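Local coordinates for periplasmic binding protein/LacI transcriptional regulator (PDB 4KQC) that probably binds a carbohydrate between its two lobes, as a periplasmic solute-binding protein of the kind that serves ABC transporters, at residues A[143-148]-A[156-161]. Sequence-based numbering, arbitrary orientation.
Sequences IAVLQL and GRAEGF
The ring of Phe-161 meets two branched side chains of the strand, Val-145 and Ile-143, and both approach it obliquely. Val-145 CG2 lies 3.7 Å from Phe-161 CD1 and almost as close to CE1, while Ile-143 CG2 sits farther along the ring, 4.2 Å from Phe-161 CZ. With CG of Phe-161 anti to its own backbone N (chi1 180°), the ring extends along the strand and passes Val-145 in the opposite sense. The ring also stacks with Tyr-210 and touches Ala-117, Val-120, Ala-121 and Met-124 of helix 113-133.

A second flat group, the amide of Gln-147, packs on Ala-158. Its OE1 comes to 3.4 Å from Ala-158 CB, a van der Waals contact, and CB, CG and CD of the extended glutamine all pass close to that same methyl, while NE2 is hydrogen-bonded to Asp-149 O. Ala-158 CB also receives Val-145 CG1 at 4.2 Å; its small size is consistent with the close approach of the helix to the loop just past the strand, where the CA atoms of Gln-147 and Ala-158 are 5.6 Å apart.

Beyond the strand end, the side chains of Leu-148 and Arg-157 cross at an angle, with Leu-148 CD2 4.0 Å from Arg-157 CD. The guanidinium of Arg-157 travels on to a salt bridge with Asp-251, a bond to Ser-212 O and a cation-pi contact with Phe-250. Residues 156-161 of helix 152-171 run nearly antiparallel to strand residues 143-146 (157°), and the helix forms the connection of the beta-alpha-beta unit that leads to strand 179-184, which pairs with 141-146 at the margin of this lobe's sheet.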
loop_
_atom_site.group_PDB
_atom_site.type_symbol
_atom_site.label_atom_id
_atom_site.label_comp_id
_atom_site.label_asym_id
_atom_site.label_seq_id
_atom_site.Cartn_x
_atom_site.Cartn_y
_atom_site.Cartn_z
ATOM N N ILE A 143 -20.500 3.622 2.523
ATOM C CA ILE A 143 -19.090 3.922 2.324
ATOM C C ILE A 143 -18.470 2.807 1.455
ATOM O O ILE A 143 -18.567 1.615 1.783
ATOM C CB ILE A 143 -18.341 4.038 3.642
ATOM C CG1 ILE A 143 -18.935 5.191 4.507
ATOM C CG2 ILE A 143 -16.862 4.263 3.383
ATOM C CD1 ILE A 143 -19.937 4.771 5.569
ATOM N N ALA A 144 -17.897 3.185 0.331
ATOM C CA ALA A 144 -17.305 2.221 -0.590
ATOM C C ALA A 144 -15.846 2.019 -0.270
ATOM O O ALA A 144 -15.115 3.000 0.033
ATOM C CB ALA A 144 -17.440 2.742 -1.986
ATOM N N VAL A 145 -15.408 0.779 -0.309
ATOM C CA VAL A 145 -13.999 0.437 -0.109
ATOM C C VAL A 145 -13.522 -0.170 -1.446
ATOM O O VAL A 145 -13.957 -1.247 -1.781
ATOM C CB VAL A 145 -13.865 -0.563 1.036
ATOM C CG1 VAL A 145 -12.431 -1.158 1.116
ATOM C CG2 VAL A 145 -14.326 0.066 2.358
ATOM N N LEU A 146 -12.610 0.482 -2.159
ATOM C CA LEU A 146 -12.078 -0.076 -3.393
ATOM C C LEU A 146 -10.838 -0.825 -2.986
ATOM O O LEU A 146 -9.792 -0.216 -2.675
ATOM C CB LEU A 146 -11.764 1.027 -4.406
ATOM C CG LEU A 146 -12.957 1.490 -5.253
ATOM C CD1 LEU A 146 -13.206 0.516 -6.401
ATOM C CD2 LEU A 146 -14.231 1.696 -4.453
ATOM N N GLN A 147 -10.993 -2.140 -2.938
ATOM C CA GLN A 147 -9.939 -3.052 -2.529
ATOM C C GLN A 147 -9.138 -3.478 -3.728
ATOM O O GLN A 147 -9.742 -3.920 -4.686
ATOM C CB GLN A 147 -10.623 -4.270 -1.886
ATOM C CG GLN A 147 -9.690 -5.450 -1.673
ATOM C CD GLN A 147 -10.346 -6.616 -0.958
ATOM O OE1 GLN A 147 -11.378 -6.454 -0.317
ATOM N NE2 GLN A 147 -9.759 -7.789 -1.075
ATOM N N LEU A 148 -7.817 -3.276 -3.713
ATOM C CA LEU A 148 -7.039 -3.366 -4.988
ATOM C C LEU A 148 -7.027 -4.743 -5.626
ATOM O O LEU A 148 -6.978 -4.868 -6.860
ATOM C CB LEU A 148 -5.600 -2.813 -4.802
ATOM C CG LEU A 148 -4.788 -3.584 -3.744
ATOM C CD1 LEU A 148 -3.622 -4.263 -4.415
ATOM C CD2 LEU A 148 -4.307 -2.787 -2.568
ATOM N N GLY A 156 -5.490 -7.102 3.457
ATOM C CA GLY A 156 -5.151 -6.359 4.615
ATOM C C GLY A 156 -5.447 -4.880 4.546
ATOM O O GLY A 156 -5.926 -4.303 5.539
ATOM N N ARG A 157 -5.230 -4.253 3.391
ATOM C CA ARG A 157 -5.580 -2.822 3.280
ATOM C C ARG A 157 -7.080 -2.591 3.344
ATOM O O ARG A 157 -7.516 -1.532 3.773
ATOM C CB ARG A 157 -4.999 -2.200 2.032
ATOM C CG ARG A 157 -3.486 -2.102 2.060
ATOM C CD ARG A 157 -2.968 -1.257 0.928
ATOM N NE ARG A 157 -1.523 -1.135 0.919
ATOM C CZ ARG A 157 -0.862 -0.387 0.044
ATOM N NH1 ARG A 157 -1.505 0.317 -0.840
ATOM N NH2 ARG A 157 0.457 -0.243 0.125
ATOM N N ALA A 158 -7.884 -3.573 2.967
ATOM C CA ALA A 158 -9.356 -3.457 3.068
ATOM C C ALA A 158 -9.835 -3.804 4.467
ATOM O O ALA A 158 -10.644 -3.050 5.044
ATOM C CB ALA A 158 -10.031 -4.421 2.090
ATOM N N GLU A 159 -9.428 -4.954 4.979
ATOM C CA GLU A 159 -9.850 -5.493 6.301
ATOM C C GLU A 159 -9.501 -4.491 7.385
ATOM O O GLU A 159 -10.273 -4.294 8.316
ATOM C CB GLU A 159 -9.206 -6.849 6.642
ATOM C CG GLU A 159 -9.931 -8.108 6.112
ATOM C CD GLU A 159 -9.376 -9.474 6.615
ATOM O OE1 GLU A 159 -8.313 -9.566 7.300
ATOM O OE2 GLU A 159 -10.003 -10.488 6.272
ATOM N N GLY A 160 -8.307 -3.898 7.299
ATOM C CA GLY A 160 -7.867 -2.927 8.337
ATOM C C GLY A 160 -8.851 -1.767 8.500
ATOM O O GLY A 160 -9.142 -1.309 9.630
ATOM N N PHE A 161 -9.298 -1.224 7.373
ATOM C CA PHE A 161 -10.278 -0.168 7.308
ATOM C C PHE A 161 -11.636 -0.684 7.833
ATOM O O PHE A 161 -12.289 -0.085 8.656
ATOM C CB PHE A 161 -10.384 0.358 5.848
ATOM C CG PHE A 161 -11.408 1.468 5.701
ATOM C CD1 PHE A 161 -12.732 1.162 5.509
ATOM C CD2 PHE A 161 -11.040 2.808 5.786
ATOM C CE1 PHE A 161 -13.693 2.139 5.447
ATOM C CE2 PHE A 161 -11.993 3.794 5.647
ATOM C CZ PHE A 161 -13.297 3.478 5.527
#